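Local coordinates for protein catalase (Exiguobacterium oxidotolerans, PDB 2J2M) that catalyses the breakdown of hydrogen peroxide to water and oxygen as a heme-dependent catalase, at residues Thr76-Leu81 with Pro322-Ser327; Ser200-Asn205 with Pro326-Leu331. One frame throughout, in Å; residues are numbered along the deposited sequence.

Interaction 1 of 2, residues Thr76-Leu81 with Pro322-Ser327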
ATOM      1  N   THR A  76      26.642   2.574  32.110  1.00 10.87           N
ATOM      2  CA  THR A  76      26.095   3.256  30.970  1.00 11.57           C
ATOM      3  C   THR A  76      25.903   4.730  31.239  1.00 12.11           C
ATOM      4  O   THR A  76      25.611   5.142  32.365  1.00 11.54           O
ATOM      5  CB  THR A  76      24.739   2.639  30.430  1.00 11.96           C
ATOM      6  OG1 THR A  76      24.337   3.342  29.235  1.00 10.59           O
ATOM      7  CG2 THR A  76      23.610   2.734  31.461  1.00  9.73           C
ATOM      8  N   LYS A  77      26.048   5.497  30.170  1.00 12.69           N
ATOM      9  CA  LYS A  77      25.826   6.928  30.197  1.00 14.01           C
ATOM     10  C   LYS A  77      24.437   7.232  29.648  1.00 14.14           C
ATOM     11  O   LYS A  77      24.180   8.366  29.241  1.00 15.50           O
ATOM     12  CB  LYS A  77      26.893   7.670  29.386  1.00 13.28           C
ATOM     13  CG  LYS A  77      27.028   7.153  27.966  1.00 15.54           C
ATOM     14  CD  LYS A  77      27.665   8.190  27.028  1.00 17.60           C
ATOM     15  CE  LYS A  77      27.968   7.570  25.696  1.00 18.24           C
ATOM     16  NZ  LYS A  77      28.750   8.531  24.900  1.00 20.08           N
ATOM     17  N   ALA A  78      23.558   6.226  29.622  1.00 14.02           N
ATOM     18  CA  ALA A  78      22.165   6.430  29.253  1.00 13.82           C
ATOM     19  C   ALA A  78      21.576   7.454  30.197  1.00 14.20           C
ATOM     20  O   ALA A  78      21.608   7.248  31.423  1.00 14.44           O
ATOM     21  CB  ALA A  78      21.390   5.136  29.338  1.00 13.43           C
ATOM     22  N   ALA A  79      21.059   8.551  29.623  1.00 14.03           N
ATOM     23  CA  ALA A  79      20.513   9.691  30.389  1.00 13.96           C
ATOM     24  C   ALA A  79      19.510   9.304  31.468  1.00 14.03           C
ATOM     25  O   ALA A  79      19.632   9.752  32.621  1.00 14.46           O
ATOM     26  CB  ALA A  79      19.893  10.720  29.462  1.00 13.62           C
ATOM     27  N   PHE A  80      18.534   8.462  31.122  1.00 13.45           N
ATOM     28  CA  PHE A  80      17.492   8.143  32.091  1.00 13.22           C
ATOM     29  C   PHE A  80      17.989   7.309  33.281  1.00 12.77           C
ATOM     30  O   PHE A  80      17.343   7.261  34.320  1.00 11.57           O
ATOM     31  CB  PHE A  80      16.247   7.537  31.424  1.00 13.16           C
ATOM     32  CG  PHE A  80      16.345   6.054  31.137  1.00 13.95           C
ATOM     33  CD1 PHE A  80      16.976   5.583  29.967  1.00 12.60           C
ATOM     34  CD2 PHE A  80      15.768   5.130  32.009  1.00 11.68           C
ATOM     35  CE1 PHE A  80      17.035   4.214  29.691  1.00 11.57           C
ATOM     36  CE2 PHE A  80      15.817   3.771  31.739  1.00 11.03           C
ATOM     37  CZ  PHE A  80      16.459   3.310  30.584  1.00 12.18           C
ATOM     38  N   LEU A  81      19.155   6.688  33.130  1.00 12.87           N
ATOM     39  CA  LEU A  81      19.657   5.759  34.145  1.00 13.38           C
ATOM     40  C   LEU A  81      20.726   6.345  35.060  1.00 13.85           C
ATOM     41  O   LEU A  81      21.322   5.620  35.858  1.00 14.22           O
ATOM     42  CB  LEU A  81      20.180   4.494  33.462  1.00 13.65           C
ATOM     43  CG  LEU A  81      19.585   3.076  33.523  1.00 14.03           C
ATOM     44  CD1 LEU A  81      18.119   2.993  33.967  1.00 10.95           C
ATOM     45  CD2 LEU A  81      19.845   2.330  32.191  1.00 13.19           C
ATOM     46  N   PRO A 322      21.634   6.727  23.541  1.00  8.47           N
ATOM     47  CA  PRO A 322      23.105   6.768  23.679  1.00  8.38           C
ATOM     48  C   PRO A 322      23.504   6.140  25.009  1.00  9.28           C
ATOM     49  O   PRO A 322      22.812   6.339  26.023  1.00  9.71           O
ATOM     50  CB  PRO A 322      23.428   8.281  23.632  1.00  8.84           C
ATOM     51  CG  PRO A 322      22.251   8.913  22.847  1.00  7.87           C
ATOM     52  CD  PRO A 322      21.043   8.069  23.312  1.00  8.19           C
ATOM     53  N   GLY A 323      24.579   5.353  25.006  1.00  9.00           N
ATOM     54  CA  GLY A 323      24.990   4.611  26.186  1.00  8.25           C
ATOM     55  C   GLY A 323      24.694   3.140  25.966  1.00  9.46           C
ATOM     56  O   GLY A 323      25.074   2.285  26.771  1.00  8.75           O
ATOM     57  N   MET A 324      24.010   2.847  24.853  1.00  9.99           N
ATOM     58  CA  MET A 324      23.557   1.500  24.536  1.00 10.43           C
ATOM     59  C   MET A 324      23.906   1.159  23.109  1.00 10.49           C
ATOM     60  O   MET A 324      23.713   1.984  22.219  1.00 10.53           O
ATOM     61  CB  MET A 324      22.046   1.389  24.718  1.00 10.29           C
ATOM     62  CG  MET A 324      21.594   1.406  26.169  1.00  9.86           C
ATOM     63  SD  MET A 324      19.814   1.245  26.225  1.00 11.04           S
ATOM     64  CE  MET A 324      19.526   1.392  28.017  1.00  7.69           C
ATOM     65  N   LEU A 325      24.419  -0.056  22.900  1.00 10.17           N
ATOM     66  CA  LEU A 325      24.760  -0.541  21.562  1.00 10.15           C
ATOM     67  C   LEU A 325      24.377  -2.016  21.417  1.00  9.60           C
ATOM     68  O   LEU A 325      24.302  -2.720  22.408  1.00  9.40           O
ATOM     69  CB  LEU A 325      26.269  -0.326  21.258  1.00 10.44           C
ATOM     70  CG  LEU A 325      26.814   1.079  20.908  1.00 10.83           C
ATOM     71  CD1 LEU A 325      28.311   1.039  20.752  1.00 11.19           C
ATOM     72  CD2 LEU A 325      26.230   1.597  19.597  1.00 12.27           C
ATOM     73  N   PRO A 326      24.120  -2.488  20.177  1.00  9.58           N
ATOM     74  CA  PRO A 326      23.853  -3.917  20.037  1.00  9.11           C
ATOM     75  C   PRO A 326      25.118  -4.765  20.188  1.00  9.48           C
ATOM     76  O   PRO A 326      26.220  -4.294  19.902  1.00  8.80           O
ATOM     77  CB  PRO A 326      23.298  -4.035  18.628  1.00  9.04           C
ATOM     78  CG  PRO A 326      23.916  -2.876  17.883  1.00  9.91           C
ATOM     79  CD  PRO A 326      24.032  -1.769  18.889  1.00  8.91           C
ATOM     80  N   SER A 327      24.956  -6.006  20.650  1.00  9.57           N
ATOM     81  CA  SER A 327      26.048  -6.944  20.586  1.00  9.96           C
ATOM     82  C   SER A 327      26.154  -7.591  19.198  1.00 10.17           C
ATOM     83  O   SER A 327      25.207  -7.545  18.399  1.00  9.61           O
ATOM     84  CB  SER A 327      25.905  -8.014  21.653  1.00  9.93           C
ATOM     85  OG  SER A 327      24.845  -8.897  21.335  1.00 12.36           O
TER
HETATM   86  O   HOH W   1      20.641   8.326  26.716  1.00 10.65           O
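A chi1 of -176° sets T76 OG1 opposite the backbone N and beside the carbonyl carbon, where it reaches the carbonyl of G323, and the fully extended side chain of M324 beyond CG brings its CE methyl against the F80 ring. T76 OG1 donates to G323 O at 2.8 Å, arriving from above the carbonyl plane, and accepts from A78 N at 3.0 Å; the second bond closes an ST turn, so one hydroxyl ties the loop to itself and to its neighbour. G323, at a positive phi of 108°, lies against this turn where a CB would clash with T76 OG1 and A78 N. K77 CG packs 3.7 Å from G323 CA. The contact joins the long loop between strands 59-68 and 87-95 to the start of the short strand 324-326 in the antiparallel sheet of the catalase fold, with W203 of strand 201-204 touching T76, L81 and M324. P322 O receives a CA-H...O contact from A78 CA at 3.3 Å and a bond from a water that accepts from A79 N. M324 crosses the F80 side chain at about a right angle, M324 CE lying 4.1 Å from F80 CE1 and 4.3 Å from L81 CD2.

Interaction 2 of 2, residues Ser200-Asn205 with Pro326-Leu331. With HEM (protoporphyrin IX containing Fe), chain E.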
ATOM      1  N   SER A 200      22.769 -10.606  24.726  1.00  6.47           N
ATOM      2  CA  SER A 200      23.596  -9.607  25.347  1.00  6.35           C
ATOM      3  C   SER A 200      23.472  -8.355  24.489  1.00  6.71           C
ATOM      4  O   SER A 200      23.262  -8.434  23.264  1.00  5.62           O
ATOM      5  CB  SER A 200      25.056 -10.042  25.392  1.00  6.56           C
ATOM      6  OG  SER A 200      25.547 -10.338  24.077  1.00  7.82           O
ATOM      7  N   PHE A 201      23.571  -7.208  25.155  1.00  6.59           N
ATOM      8  CA  PHE A 201      23.769  -5.920  24.499  1.00  6.60           C
ATOM      9  C   PHE A 201      25.055  -5.317  25.029  1.00  6.96           C
ATOM     10  O   PHE A 201      25.765  -5.945  25.863  1.00  6.87           O
ATOM     11  CB  PHE A 201      22.583  -4.986  24.776  1.00  6.79           C
ATOM     12  CG  PHE A 201      21.334  -5.382  24.056  1.00  6.66           C
ATOM     13  CD1 PHE A 201      20.968  -4.753  22.885  1.00  7.79           C
ATOM     14  CD2 PHE A 201      20.544  -6.429  24.520  1.00  8.12           C
ATOM     15  CE1 PHE A 201      19.820  -5.138  22.195  1.00  4.64           C
ATOM     16  CE2 PHE A 201      19.403  -6.811  23.826  1.00  6.33           C
ATOM     17  CZ  PHE A 201      19.055  -6.156  22.664  1.00  5.39           C
ATOM     18  N   LYS A 202      25.380  -4.122  24.531  1.00  7.27           N
ATOM     19  CA  LYS A 202      26.531  -3.380  25.030  1.00  7.90           C
ATOM     20  C   LYS A 202      26.056  -2.111  25.722  1.00  8.86           C
ATOM     21  O   LYS A 202      25.215  -1.369  25.194  1.00  9.55           O
ATOM     22  CB  LYS A 202      27.486  -3.019  23.889  1.00  7.99           C
ATOM     23  CG  LYS A 202      28.293  -4.196  23.347  1.00  8.33           C
ATOM     24  CD  LYS A 202      29.008  -3.833  22.044  1.00  7.34           C
ATOM     25  CE  LYS A 202      30.145  -4.832  21.776  1.00  8.99           C
ATOM     26  NZ  LYS A 202      31.044  -4.500  20.639  1.00  5.87           N
ATOM     27  N   TRP A 203      26.589  -1.870  26.914  1.00  9.09           N
ATOM     28  CA  TRP A 203      26.412  -0.594  27.576  1.00  8.89           C
ATOM     29  C   TRP A 203      27.795   0.031  27.675  1.00  9.97           C
ATOM     30  O   TRP A 203      28.774  -0.643  28.053  1.00 11.01           O
ATOM     31  CB  TRP A 203      25.817  -0.803  28.954  1.00  7.99           C
ATOM     32  CG  TRP A 203      24.321  -1.055  28.984  1.00  7.66           C
ATOM     33  CD1 TRP A 203      23.482  -1.261  27.915  1.00  7.20           C
ATOM     34  CD2 TRP A 203      23.501  -1.150  30.159  1.00  7.05           C
ATOM     35  NE1 TRP A 203      22.199  -1.460  28.350  1.00  7.26           N
ATOM     36  CE2 TRP A 203      22.176  -1.394  29.722  1.00  7.88           C
ATOM     37  CE3 TRP A 203      23.753  -1.018  31.537  1.00  2.13           C
ATOM     38  CZ2 TRP A 203      21.097  -1.516  30.623  1.00  7.78           C
ATOM     39  CZ3 TRP A 203      22.694  -1.164  32.423  1.00  6.29           C
ATOM     40  CH2 TRP A 203      21.381  -1.415  31.966  1.00  6.62           C
ATOM     41  N   VAL A 204      27.873   1.302  27.293  1.00 10.60           N
ATOM     42  CA  VAL A 204      29.099   2.076  27.280  1.00 10.64           C
ATOM     43  C   VAL A 204      28.894   3.219  28.274  1.00 11.50           C
ATOM     44  O   VAL A 204      27.839   3.876  28.238  1.00 11.13           O
ATOM     45  CB  VAL A 204      29.329   2.684  25.882  1.00 10.89           C
ATOM     46  CG1 VAL A 204      30.659   3.423  25.815  1.00  9.13           C
ATOM     47  CG2 VAL A 204      29.248   1.604  24.786  1.00 10.43           C
ATOM     48  N   ASN A 205      29.869   3.449  29.166  1.00 12.23           N
ATOM     49  CA  ASN A 205      29.787   4.593  30.097  1.00 12.86           C
ATOM     50  C   ASN A 205      30.416   5.860  29.544  1.00 13.69           C
ATOM     51  O   ASN A 205      30.865   5.895  28.375  1.00 13.19           O
ATOM     52  CB  ASN A 205      30.285   4.271  31.534  1.00 12.73           C
ATOM     53  CG  ASN A 205      31.764   3.904  31.588  1.00 11.74           C
ATOM     54  OD1 ASN A 205      32.573   4.352  30.771  1.00  9.44           O
ATOM     55  ND2 ASN A 205      32.111   3.066  32.546  1.00 11.30           N
ATOM     56  N   PRO A 326      24.120  -2.488  20.177  1.00  9.58           N
ATOM     57  CA  PRO A 326      23.853  -3.917  20.037  1.00  9.11           C
ATOM     58  C   PRO A 326      25.118  -4.765  20.188  1.00  9.48           C
ATOM     59  O   PRO A 326      26.220  -4.294  19.902  1.00  8.80           O
ATOM     60  CB  PRO A 326      23.298  -4.035  18.628  1.00  9.04           C
ATOM     61  CG  PRO A 326      23.916  -2.876  17.883  1.00  9.91           C
ATOM     62  CD  PRO A 326      24.032  -1.769  18.889  1.00  8.91           C
ATOM     63  N   SER A 327      24.956  -6.006  20.650  1.00  9.57           N
ATOM     64  CA  SER A 327      26.048  -6.944  20.586  1.00  9.96           C
ATOM     65  C   SER A 327      26.154  -7.591  19.198  1.00 10.17           C
ATOM     66  O   SER A 327      25.207  -7.545  18.399  1.00  9.61           O
ATOM     67  CB  SER A 327      25.905  -8.014  21.653  1.00  9.93           C
ATOM     68  OG  SER A 327      24.845  -8.897  21.335  1.00 12.36           O
ATOM     69  N   GLU A 328      27.314  -8.204  18.954  1.00 10.50           N
ATOM     70  CA  GLU A 328      27.607  -8.980  17.752  1.00 10.89           C
ATOM     71  C   GLU A 328      26.723 -10.249  17.605  1.00 10.82           C
ATOM     72  O   GLU A 328      26.671 -10.863  16.532  1.00 10.86           O
ATOM     73  CB  GLU A 328      29.097  -9.342  17.726  1.00 10.72           C
ATOM     74  CG  GLU A 328      30.084  -8.145  17.776  1.00 12.62           C
ATOM     75  CD  GLU A 328      30.585  -7.771  19.199  1.00 15.16           C
ATOM     76  OE1 GLU A 328      29.965  -8.150  20.219  1.00 13.19           O
ATOM     77  OE2 GLU A 328      31.623  -7.083  19.284  1.00 16.06           O
ATOM     78  N   ASP A 329      26.008 -10.622  18.662  1.00 11.07           N
ATOM     79  CA  ASP A 329      25.003 -11.726  18.608  1.00 11.48           C
ATOM     80  C   ASP A 329      24.339 -11.825  17.219  1.00 11.18           C
ATOM     81  O   ASP A 329      23.660 -10.884  16.786  1.00 11.72           O
ATOM     82  CB  ASP A 329      23.956 -11.539  19.723  1.00 10.87           C
ATOM     83  CG  ASP A 329      22.944 -12.700  19.811  1.00 12.00           C
ATOM     84  OD1 ASP A 329      22.462 -13.155  18.752  1.00 11.34           O
ATOM     85  OD2 ASP A 329      22.594 -13.127  20.949  1.00  9.96           O
ATOM     86  N   LYS A 330      24.542 -12.943  16.519  1.00 10.75           N
ATOM     87  CA  LYS A 330      24.084 -13.045  15.116  1.00 10.43           C
ATOM     88  C   LYS A 330      22.569 -13.177  14.926  1.00  9.82           C
ATOM     89  O   LYS A 330      22.048 -12.903  13.845  1.00 10.17           O
ATOM     90  CB  LYS A 330      24.840 -14.139  14.348  1.00 11.08           C
ATOM     91  CG  LYS A 330      26.262 -13.717  13.990  1.00 13.09           C
ATOM     92  CD  LYS A 330      26.947 -14.703  13.079  1.00 15.13           C
ATOM     93  CE  LYS A 330      28.120 -15.370  13.813  1.00 16.51           C
ATOM     94  NZ  LYS A 330      29.073 -16.034  12.882  1.00 15.26           N
ATOM     95  N   LEU A 331      21.856 -13.603  15.953  1.00  8.65           N
ATOM     96  CA  LEU A 331      20.413 -13.568  15.875  1.00  8.27           C
ATOM     97  C   LEU A 331      19.934 -12.095  16.061  1.00  8.07           C
ATOM     98  O   LEU A 331      19.149 -11.588  15.267  1.00  7.44           O
ATOM     99  CB  LEU A 331      19.818 -14.518  16.911  1.00  7.82           C
ATOM    100  CG  LEU A 331      18.311 -14.791  16.822  1.00  7.58           C
ATOM    101  CD1 LEU A 331      17.965 -15.718  15.649  1.00  2.00           C
ATOM    102  CD2 LEU A 331      17.805 -15.344  18.171  1.00  4.00           C
TER
HETATM  103  CHA HEM E 501       7.956  -9.519  16.718  1.00  3.98           C
HETATM  104  CHB HEM E 501      10.628 -11.305  20.391  1.00  6.34           C
HETATM  105  CHC HEM E 501      13.724 -13.131  17.173  1.00  6.29           C
HETATM  106  CHD HEM E 501      11.476 -10.803  13.598  1.00  4.88           C
HETATM  107  C1A HEM E 501       8.423  -9.799  18.000  1.00  6.13           C
HETATM  108  C2A HEM E 501       7.840  -9.366  19.268  1.00  5.62           C
HETATM  109  C3A HEM E 501       8.585  -9.865  20.283  1.00  4.93           C
HETATM  110  C4A HEM E 501       9.654 -10.631  19.697  1.00  5.13           C
HETATM  111  CMA HEM E 501       8.382  -9.685  21.807  1.00  2.00           C
HETATM  112  CAA HEM E 501       6.563  -8.493  19.381  1.00  5.83           C
HETATM  113  CBA HEM E 501       6.859  -6.993  19.461  1.00  5.01           C
HETATM  114  CGA HEM E 501       5.526  -6.299  19.630  1.00  5.17           C
HETATM  115  O1A HEM E 501       5.079  -5.578  18.698  1.00  5.66           O
HETATM  116  O2A HEM E 501       4.892  -6.491  20.703  1.00  6.18           O
HETATM  117  C1B HEM E 501      11.738 -11.903  19.855  1.00  5.89           C
HETATM  118  C2B HEM E 501      12.903 -12.383  20.580  1.00  7.89           C
HETATM  119  C3B HEM E 501      13.739 -12.885  19.671  1.00  7.84           C
HETATM  120  C4B HEM E 501      13.143 -12.739  18.365  1.00  6.94           C
HETATM  121  CMB HEM E 501      13.156 -12.284  22.111  1.00  5.61           C
HETATM  122  CAB HEM E 501      15.137 -13.477  19.912  1.00 10.47           C
HETATM  123  CBB HEM E 501      15.389 -14.284  20.937  1.00 15.44           C
HETATM  124  C1C HEM E 501      13.470 -12.604  15.934  1.00  5.11           C
HETATM  125  C2C HEM E 501      14.307 -12.700  14.755  1.00  6.55           C
HETATM  126  C3C HEM E 501      13.664 -12.034  13.775  1.00  6.58           C
HETATM  127  C4C HEM E 501      12.413 -11.516  14.303  1.00  5.68           C
HETATM  128  CMC HEM E 501      15.697 -13.397  14.654  1.00  4.58           C
HETATM  129  CAC HEM E 501      14.108 -11.847  12.305  1.00  7.14           C
HETATM  130  CBC HEM E 501      15.054 -10.965  11.964  1.00 10.79           C
HETATM  131  C1D HEM E 501      10.300 -10.259  14.063  1.00  4.94           C
HETATM  132  C2D HEM E 501       9.349  -9.524  13.251  1.00  4.20           C
HETATM  133  C3D HEM E 501       8.252  -9.110  14.231  1.00  4.31           C
HETATM  134  C4D HEM E 501       8.649  -9.641  15.531  1.00  5.10           C
HETATM  135  CMD HEM E 501       9.465  -9.187  11.726  1.00  4.43           C
HETATM  136  CAD HEM E 501       6.988  -8.288  13.921  1.00  4.17           C
HETATM  137  CBD HEM E 501       7.226  -6.871  14.447  1.00  4.86           C
HETATM  138  CGD HEM E 501       6.201  -5.881  13.929  1.00  5.99           C
HETATM  139  O1D HEM E 501       5.387  -6.182  12.993  1.00  6.14           O
HETATM  140  O2D HEM E 501       6.213  -4.748  14.455  1.00  4.56           O
HETATM  141  NA  HEM E 501       9.531 -10.563  18.318  1.00  6.43           N
HETATM  142  NB  HEM E 501      11.914 -12.140  18.508  1.00  5.79           N
HETATM  143  NC  HEM E 501      12.336 -11.875  15.621  1.00  6.39           N
HETATM  144  ND  HEM E 501       9.858 -10.293  15.376  1.00  5.69           N
HETATM  145 FE   HEM E 501      11.053 -10.953  16.971  1.00  6.69          FE
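K202 stretches across P326 to E328, while S327 turns its hydroxyl to S200: these contacts join strand 201-204, part of the antiparallel catalase sheet, and the residue before it to the turn that leads into helix 330-346. K202 is extended beyond CG, and its CD passes 3.5 Å from P326 O before NZ forms a salt bridge with E328 OE2 at 3.0 Å. The ammonium meets that oxygen from above the carboxylate plane, the two side chains crossing at about a right angle. Each charged end has a further partner: NZ also bonds Q403, and E328 OE1 bonds Y212 of the adjoining strand 210-219. An alanine in place of K202 would probably leave E328 without this salt bridge and Q403 without the ammonium it binds, and a gap would be likely to open beside the P326 carbonyl. S327 OG lies between its own backbone N and carbonyl carbon (chi1 72°), and from there donates to S200 O; at 2.5 Å this bond is short, and its exact length is doubtful. P326 directs its CB away from the strand, yet P326 CA rests 4.1 Å from F201 CD1, and the proline ring packs on L332 and L336 of helix 330-346. D329 is the N-cap of that helix: its OD1 accepts from L331 N at 2.9 Å, and L331 CD1 touches the heme methyl CMC at 3.4 Å.

How the interactions relate
The two contacts have centres 11 Å apart, on the same side of the chain's centre, and both end on one continuous run: P322-S327 serves interaction 1, P326-L331 serves interaction 2, and P326 and S327 belong to both. Along the chain come the loop 76-81, then strand 201-204, then strand 324-326 and helix 330-346. The two strands are antiparallel neighbours in one sheet, and probable hydrogen bonds from L325 N to K202 O and from V204 N to G323 O join the contacts directly. The run from 322 to 331 thus joins the loop between strands 59-68 and 87-95 and a sheet strand to the start of a helix that reaches the heme.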